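Local coordinates for trichothecene 15-O-acetyltransferase TRI3 (Fusarium sporotrichioides, PDB 3FOT), which transfers an acetyl group to the 15-hydroxyl of trichothecene intermediates during the biosynthesis of mycotoxins such as T-2 toxin, at residues L309-H321 against V363-H375. Sequence-based numbering, arbitrary orientation. Where two conformers were deposited one is given.
Sequences LTQAAIVLALLDH and VRIENLKSITVSH. Unlike the reference sequence in segment 363-375: T372 (reference Ala).
L319 lies under the turn that follows strand 358-365, its two methyls parted between neighbours: CD2 rests 3.9 Å from CB of L368, whose side chain it crosses at about a right angle, and CD1 packs 3.8 Å from CG1 of I371. Its CG sits beside the backbone N, and chi2 of 171° turns CD1 to I371 and CD2 to L368. One turn back along the helix, V315 meets I365 tip to tip, CG2 to CD1 at 3.8 Å, a short valine suiting the longer isoleucine that reaches across. L316 has swung to chi1 -92°, away from the usual staggered value, and its CD2 is pressed tightly on V373 CG2 at 3.5 Å, while its CD1 meets I371 CD1.

Polar links between the segments run through water. One molecule donates to both L316 O (2.8 Å) and V373 O (2.6 Å); a second donates to D320 OD1 and accepts from H375 N, tying the carboxylate, whose OD1 also packs against S374, to the loop backbone. D320 OD2 stands obliquely beside the H375 ring, planes 75° apart, and may modestly favour a protonated imidazole, although H375 NE2 is hydrogen-bonded to S509 OG and its charge is unknown.

The turn is fixed from within: L368 O receives I371 N and, from the opposite face of its plane, T372 OG1 at 2.7 Å. T372, alanine in the reference sequence, also lays OG1 against L319 CD1. Farther out, H375 stacks on F513 of helix 500-516. This is structural packing in a BAHD-superfamily enzyme, away from H414, which binds 15-deacetylcalonectrin: it joins helix 306-321 to the end of strand 358-365 and its outgoing loop, with helix 379-401 on L316 and I371, and F333 of the paired strand 333-340 beside V315.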
ATOM      1  N   LEU A 309     -14.373  10.391   7.529  1.00 10.99           N
ATOM      2  CA  LEU A 309     -15.493  10.810   6.684  1.00 10.56           C
ATOM      3  C   LEU A 309     -15.656   9.874   5.495  1.00 10.25           C
ATOM      4  O   LEU A 309     -16.774   9.542   5.109  1.00  9.42           O
ATOM      5  CB  LEU A 309     -15.296  12.243   6.195  1.00  9.89           C
ATOM      6  CG  LEU A 309     -16.499  12.692   5.348  1.00  9.94           C
ATOM      7  CD1 LEU A 309     -17.760  12.826   6.232  1.00  8.62           C
ATOM      8  CD2 LEU A 309     -16.228  13.988   4.595  1.00 14.07           C
ATOM      9  N   THR A 310     -14.533   9.471   4.898  1.00  9.76           N
ATOM     10  CA  THR A 310     -14.603   8.537   3.783  1.00  9.79           C
ATOM     11  C   THR A 310     -15.232   7.206   4.222  1.00  9.30           C
ATOM     12  O   THR A 310     -16.074   6.647   3.530  1.00  8.47           O
ATOM     13  CB  THR A 310     -13.221   8.311   3.118  1.00 10.61           C
ATOM     14  OG1 THR A 310     -12.692   9.582   2.730  1.00 11.01           O
ATOM     15  CG2 THR A 310     -13.347   7.450   1.884  1.00 11.56           C
ATOM     16  N   GLN A 311     -14.793   6.693   5.359  1.00  9.65           N
ATOM     17  CA  GLN A 311     -15.371   5.453   5.870  1.00 10.24           C
ATOM     18  C   GLN A 311     -16.889   5.598   6.128  1.00  9.64           C
ATOM     19  O   GLN A 311     -17.667   4.664   5.871  1.00  8.93           O
ATOM     20  CB  GLN A 311     -14.611   4.996   7.126  1.00 10.76           C
ATOM     21  CG  GLN A 311     -15.210   3.761   7.810  1.00 11.23           C
ATOM     22  CD  GLN A 311     -15.055   2.482   7.012  1.00 12.21           C
ATOM     23  OE1 GLN A 311     -14.136   1.686   7.283  1.00 13.19           O
ATOM     24  NE2 GLN A 311     -15.958   2.257   6.044  1.00 10.12           N
ATOM     25  N   ALA A 312     -17.293   6.759   6.648  1.00  9.21           N
ATOM     26  CA  ALA A 312     -18.700   7.082   6.843  1.00  9.52           C
ATOM     27  C   ALA A 312     -19.478   7.050   5.506  1.00  9.54           C
ATOM     28  O   ALA A 312     -20.566   6.457   5.407  1.00 10.56           O
ATOM     29  CB  ALA A 312     -18.815   8.454   7.508  1.00  9.34           C
ATOM     30  N   ALA A 313     -18.907   7.684   4.482  1.00  9.12           N
ATOM     31  CA  ALA A 313     -19.546   7.799   3.181  1.00  9.13           C
ATOM     32  C   ALA A 313     -19.669   6.422   2.499  1.00  9.64           C
ATOM     33  O   ALA A 313     -20.676   6.116   1.825  1.00  9.61           O
ATOM     34  CB  ALA A 313     -18.757   8.790   2.312  1.00  9.33           C
ATOM     35  N   ILE A 314     -18.653   5.588   2.716  1.00  9.33           N
ATOM     36  CA  ILE A 314     -18.672   4.198   2.254  1.00 10.17           C
ATOM     37  C   ILE A 314     -19.895   3.456   2.792  1.00 10.18           C
ATOM     38  O   ILE A 314     -20.604   2.762   2.046  1.00 10.82           O
ATOM     39  CB  ILE A 314     -17.345   3.486   2.618  1.00  9.81           C
ATOM     40  CG1 ILE A 314     -16.256   4.018   1.666  1.00 10.20           C
ATOM     41  CG2 ILE A 314     -17.482   1.954   2.563  1.00 11.80           C
ATOM     42  CD1 ILE A 314     -14.807   3.681   2.103  1.00 11.13           C
ATOM     43  N   VAL A 315     -20.119   3.617   4.095  1.00 10.51           N
ATOM     44  CA  VAL A 315     -21.255   2.986   4.787  1.00 10.95           C
ATOM     45  C   VAL A 315     -22.588   3.547   4.313  1.00 10.86           C
ATOM     46  O   VAL A 315     -23.487   2.776   3.944  1.00 10.27           O
ATOM     47  CB  VAL A 315     -21.060   3.037   6.314  1.00 10.47           C
ATOM     48  CG1 VAL A 315     -22.321   2.587   7.052  1.00 11.54           C
ATOM     49  CG2 VAL A 315     -19.908   2.098   6.673  1.00 12.57           C
ATOM     50  N   LEU A 316     -22.702   4.874   4.228  1.00 10.85           N
ATOM     51  CA  LEU A 316     -23.953   5.472   3.709  1.00 11.32           C
ATOM     52  C   LEU A 316     -24.234   5.046   2.268  1.00 11.11           C
ATOM     53  O   LEU A 316     -25.390   4.771   1.906  1.00 11.34           O
ATOM     54  CB  LEU A 316     -23.947   7.011   3.818  1.00 11.11           C
ATOM     55  CG  LEU A 316     -24.561   7.600   5.118  1.00 13.17           C
ATOM     56  CD1 LEU A 316     -23.915   7.061   6.373  1.00 11.88           C
ATOM     57  CD2 LEU A 316     -24.477   9.125   5.125  1.00 12.49           C
ATOM     58  N   ALA A 317     -23.183   4.970   1.446  1.00 10.88           N
ATOM     59  CA  ALA A 317     -23.338   4.530   0.048  1.00 11.38           C
ATOM     60  C   ALA A 317     -23.779   3.055   0.005  1.00 11.56           C
ATOM     61  O   ALA A 317     -24.593   2.657  -0.824  1.00 11.55           O
ATOM     62  CB  ALA A 317     -22.018   4.727  -0.737  1.00 11.06           C
ATOM     63  N   LEU A 318     -23.270   2.264   0.937  1.00 12.09           N
ATOM     64  CA  LEU A 318     -23.651   0.855   1.020  1.00 13.56           C
ATOM     65  C   LEU A 318     -25.130   0.703   1.413  1.00 14.54           C
ATOM     66  O   LEU A 318     -25.876  -0.064   0.777  1.00 15.06           O
ATOM     67  CB  LEU A 318     -22.763   0.123   2.025  1.00 13.01           C
ATOM     68  CG  LEU A 318     -23.110  -1.336   2.291  1.00 14.11           C
ATOM     69  CD1 LEU A 318     -22.790  -2.128   1.065  1.00 15.64           C
ATOM     70  CD2 LEU A 318     -22.306  -1.823   3.501  1.00 16.42           C
ATOM     71  N   LEU A 319     -25.534   1.437   2.448  1.00 15.08           N
ATOM     72  CA  LEU A 319     -26.930   1.455   2.922  1.00 16.17           C
ATOM     73  C   LEU A 319     -27.879   1.955   1.843  1.00 17.67           C
ATOM     74  O   LEU A 319     -28.972   1.397   1.660  1.00 17.82           O
ATOM     75  CB  LEU A 319     -27.073   2.282   4.212  1.00 16.50           C
ATOM     76  CG  LEU A 319     -26.331   1.770   5.451  1.00 16.90           C
ATOM     77  CD1 LEU A 319     -26.362   2.784   6.589  1.00 16.71           C
ATOM     78  CD2 LEU A 319     -26.904   0.415   5.927  1.00 20.57           C
ATOM     79  N   ASP A 320     -27.444   2.965   1.084  1.00 17.90           N
ATOM     80  CA  ASP A 320     -28.251   3.480  -0.012  1.00 19.69           C
ATOM     81  C   ASP A 320     -28.358   2.480  -1.166  1.00 20.71           C
ATOM     82  O   ASP A 320     -29.382   2.449  -1.856  1.00 21.21           O
ATOM     83  CB  ASP A 320     -27.682   4.813  -0.508  1.00 19.55           C
ATOM     84  CG  ASP A 320     -28.474   5.396  -1.660  1.00 21.41           C
ATOM     85  OD1 ASP A 320     -29.618   5.831  -1.440  1.00 23.88           O
ATOM     86  OD2 ASP A 320     -27.952   5.408  -2.790  1.00 24.40           O
ATOM     87  N   HIS A 321     -27.300   1.692  -1.374  1.00 21.39           N
ATOM     88  CA  HIS A 321     -27.227   0.686  -2.443  1.00 22.82           C
ATOM     89  C   HIS A 321     -28.158  -0.480  -2.142  1.00 23.63           C
ATOM     90  O   HIS A 321     -28.819  -1.005  -3.050  1.00 24.13           O
ATOM     91  CB  HIS A 321     -25.781   0.175  -2.582  1.00 22.84           C
ATOM     92  CG  HIS A 321     -25.620  -1.015  -3.485  1.00 25.50           C
ATOM     93  ND1 HIS A 321     -25.476  -0.898  -4.849  1.00 28.74           N
ATOM     94  CD2 HIS A 321     -25.537  -2.343  -3.215  1.00 27.59           C
ATOM     95  CE1 HIS A 321     -25.332  -2.100  -5.385  1.00 29.17           C
ATOM     96  NE2 HIS A 321     -25.361  -2.994  -4.414  1.00 28.88           N
ATOM     97  N   VAL A 363     -13.760  -1.683  12.984  1.00 14.71           N
ATOM     98  CA  VAL A 363     -14.759  -0.615  12.897  1.00 15.21           C
ATOM     99  C   VAL A 363     -16.156  -1.216  13.116  1.00 14.53           C
ATOM    100  O   VAL A 363     -16.503  -2.223  12.509  1.00 14.27           O
ATOM    101  CB  VAL A 363     -14.679   0.070  11.515  1.00 15.53           C
ATOM    102  CG1 VAL A 363     -15.824   1.086  11.306  1.00 15.03           C
ATOM    103  CG2 VAL A 363     -13.342   0.740  11.374  1.00 15.18           C
ATOM    104  N   ARG A 364     -16.952  -0.568  13.966  1.00 15.11           N
ATOM    105  CA  ARG A 364     -18.306  -1.001  14.259  1.00 15.72           C
ATOM    106  C   ARG A 364     -19.259   0.168  14.209  1.00 15.91           C
ATOM    107  O   ARG A 364     -19.012   1.200  14.840  1.00 16.48           O
ATOM    108  CB  ARG A 364     -18.378  -1.635  15.649  1.00 16.50           C
ATOM    109  CG  ARG A 364     -17.626  -2.921  15.800  1.00 18.75           C
ATOM    110  CD  ARG A 364     -17.734  -3.424  17.245  1.00 22.29           C
ATOM    111  NE  ARG A 364     -19.075  -3.193  17.802  1.00 25.88           N
ATOM    112  CZ  ARG A 364     -20.073  -4.072  17.792  1.00 28.93           C
ATOM    113  NH1 ARG A 364     -19.914  -5.282  17.261  1.00 30.85           N
ATOM    114  NH2 ARG A 364     -21.244  -3.738  18.321  1.00 30.10           N
ATOM    115  N   ILE A 365     -20.335   0.016  13.443  1.00 16.08           N
ATOM    116  CA  ILE A 365     -21.383   1.038  13.414  1.00 16.74           C
ATOM    117  C   ILE A 365     -22.718   0.310  13.618  1.00 17.60           C
ATOM    118  O   ILE A 365     -23.093  -0.528  12.807  1.00 17.11           O
ATOM    119  CB  ILE A 365     -21.409   1.854  12.090  1.00 15.95           C
ATOM    120  CG1 ILE A 365     -20.040   2.519  11.807  1.00 17.19           C
ATOM    121  CG2 ILE A 365     -22.575   2.882  12.118  1.00 18.14           C
ATOM    122  CD1 ILE A 365     -19.820   2.913  10.361  1.00 17.61           C
ATOM    123  N   GLU A 366     -23.389   0.609  14.734  1.00 19.12           N
ATOM    124  CA  GLU A 366     -24.709   0.057  15.016  1.00 20.53           C
ATOM    125  C   GLU A 366     -25.760   1.080  14.614  1.00 19.70           C
ATOM    126  O   GLU A 366     -25.429   2.207  14.220  1.00 20.31           O
ATOM    127  CB  GLU A 366     -24.872  -0.267  16.509  1.00 20.47           C
ATOM    128  CG  GLU A 366     -23.772  -1.111  17.149  1.00 21.78           C
ATOM    129  CD  GLU A 366     -23.933  -1.168  18.663  1.00 23.25           C
ATOM    130  OE1 GLU A 366     -22.919  -1.314  19.364  1.00 26.46           O
ATOM    131  OE2 GLU A 366     -25.086  -1.058  19.155  1.00 27.41           O
ATOM    132  N   ASN A 367     -27.026   0.677  14.723  1.00 20.01           N
ATOM    133  CA  ASN A 367     -28.201   1.492  14.377  0.50 19.01           C
ATOM    134  C   ASN A 367     -28.111   2.083  12.979  1.00 18.86           C
ATOM    135  O   ASN A 367     -28.208   3.299  12.732  1.00 18.55           O
ATOM    136  CB  ASN A 367     -28.542   2.538  15.437  0.50 19.51           C
ATOM    137  CG  ASN A 367     -30.007   2.975  15.371  0.50 18.64           C
ATOM    138  OD1 ASN A 367     -30.779   2.507  14.525  0.50 16.83           O
ATOM    139  ND2 ASN A 367     -30.390   3.870  16.270  0.50 18.59           N
ATOM    140  N   LEU A 368     -27.963   1.167  12.035  1.00 17.61           N
ATOM    141  CA  LEU A 368     -27.814   1.549  10.638  1.00 16.24           C
ATOM    142  C   LEU A 368     -29.055   2.265  10.096  1.00 15.40           C
ATOM    143  O   LEU A 368     -28.937   3.158   9.247  1.00 14.24           O
ATOM    144  CB  LEU A 368     -27.435   0.330   9.783  1.00 15.74           C
ATOM    145  CG  LEU A 368     -26.092  -0.317  10.164  1.00 15.75           C
ATOM    146  CD1 LEU A 368     -25.805  -1.556   9.297  1.00 15.05           C
ATOM    147  CD2 LEU A 368     -24.957   0.688  10.028  1.00 14.43           C
ATOM    148  N   LYS A 369     -30.242   1.932  10.607  1.00 14.83           N
ATOM    149  CA  LYS A 369     -31.440   2.582  10.078  1.00 15.46           C
ATOM    150  C   LYS A 369     -31.397   4.081  10.355  1.00 14.85           C
ATOM    151  O   LYS A 369     -31.813   4.865   9.500  1.00 15.20           O
ATOM    152  CB  LYS A 369     -32.740   1.982  10.658  1.00 16.55           C
ATOM    153  CG  LYS A 369     -34.041   2.566  10.070  0.50 17.50           C
ATOM    154  CD  LYS A 369     -34.017   2.740   8.531  1.00 21.89           C
ATOM    155  CE  LYS A 369     -35.336   3.288   8.000  1.00 22.00           C
ATOM    156  NZ  LYS A 369     -35.763   4.581   8.644  1.00 23.49           N
ATOM    157  N   SER A 370     -30.873   4.466  11.523  1.00 13.22           N
ATOM    158  CA  SER A 370     -30.847   5.873  11.947  1.00 13.46           C
ATOM    159  C   SER A 370     -29.894   6.725  11.108  1.00 13.23           C
ATOM    160  O   SER A 370     -29.995   7.945  11.153  1.00 13.30           O
ATOM    161  CB  SER A 370     -30.455   6.015  13.424  1.00 14.05           C
ATOM    162  OG  SER A 370     -29.071   5.706  13.594  1.00 14.26           O
ATOM    163  N   ILE A 371     -28.974   6.082  10.380  1.00 12.59           N
ATOM    164  CA  ILE A 371     -28.044   6.797   9.489  1.00 12.81           C
ATOM    165  C   ILE A 371     -28.290   6.541   7.994  1.00 13.72           C
ATOM    166  O   ILE A 371     -27.486   6.964   7.145  1.00 14.18           O
ATOM    167  CB  ILE A 371     -26.538   6.538   9.870  1.00 12.04           C
ATOM    168  CG1 ILE A 371     -26.148   5.064   9.669  1.00 12.50           C
ATOM    169  CG2 ILE A 371     -26.252   7.052  11.304  1.00 11.39           C
ATOM    170  CD1 ILE A 371     -24.635   4.836   9.656  1.00 13.69           C
ATOM    171  N   THR A 372     -29.374   5.824   7.676  1.00 13.62           N
ATOM    172  CA  THR A 372     -29.759   5.541   6.289  1.00 14.91           C
ATOM    173  C   THR A 372     -30.395   6.775   5.659  1.00 15.29           C
ATOM    174  O   THR A 372     -31.518   7.171   5.998  1.00 16.35           O
ATOM    175  CB  THR A 372     -30.679   4.290   6.186  1.00 15.03           C
ATOM    176  OG1 THR A 372     -29.990   3.163   6.741  1.00 16.47           O
ATOM    177  CG2 THR A 372     -31.051   3.980   4.733  1.00 15.71           C
ATOM    178  N   VAL A 373     -29.639   7.417   4.769  1.00 15.66           N
ATOM    179  CA  VAL A 373     -30.088   8.632   4.095  1.00 16.66           C
ATOM    180  C   VAL A 373     -29.868   8.495   2.597  1.00 16.45           C
ATOM    181  O   VAL A 373     -28.900   7.881   2.153  1.00 17.89           O
ATOM    182  CB  VAL A 373     -29.354   9.915   4.591  1.00 16.79           C
ATOM    183  CG1 VAL A 373     -29.685  10.202   6.036  1.00 17.71           C
ATOM    184  CG2 VAL A 373     -27.822   9.804   4.394  1.00 18.04           C
ATOM    185  N   SER A 374     -30.763   9.064   1.815  1.00 16.04           N
ATOM    186  CA  SER A 374     -30.566   9.067   0.382  1.00 16.49           C
ATOM    187  C   SER A 374     -29.846  10.342  -0.053  1.00 15.89           C
ATOM    188  O   SER A 374     -29.690  11.287   0.719  1.00 16.21           O
ATOM    189  CB  SER A 374     -31.883   8.934  -0.338  1.00 16.78           C
ATOM    190  OG  SER A 374     -32.471  10.187  -0.390  1.00 21.10           O
ATOM    191  N   HIS A 375     -29.399  10.365  -1.310  1.00 15.21           N
ATOM    192  CA  HIS A 375     -28.778  11.564  -1.837  1.00 14.31           C
ATOM    193  C   HIS A 375     -29.805  12.689  -2.038  1.00 15.26           C
ATOM    194  O   HIS A 375     -29.430  13.852  -2.148  1.00 13.71           O
ATOM    195  CB  HIS A 375     -28.077  11.229  -3.152  1.00 13.65           C
ATOM    196  CG  HIS A 375     -26.840  10.405  -2.975  1.00 13.19           C
ATOM    197  ND1 HIS A 375     -25.699  10.907  -2.390  1.00 12.56           N
ATOM    198  CD2 HIS A 375     -26.547   9.136  -3.349  1.00 14.55           C
ATOM    199  CE1 HIS A 375     -24.758   9.978  -2.393  1.00 13.42           C
ATOM    200  NE2 HIS A 375     -25.244   8.896  -2.975  1.00 13.73           N
TER
HETATM  201  O   HOH W   1     -27.740   5.772   3.117  1.00 12.67           O
HETATM  202  O   HOH W   2     -29.882   8.160  -3.051  1.00 19.32           O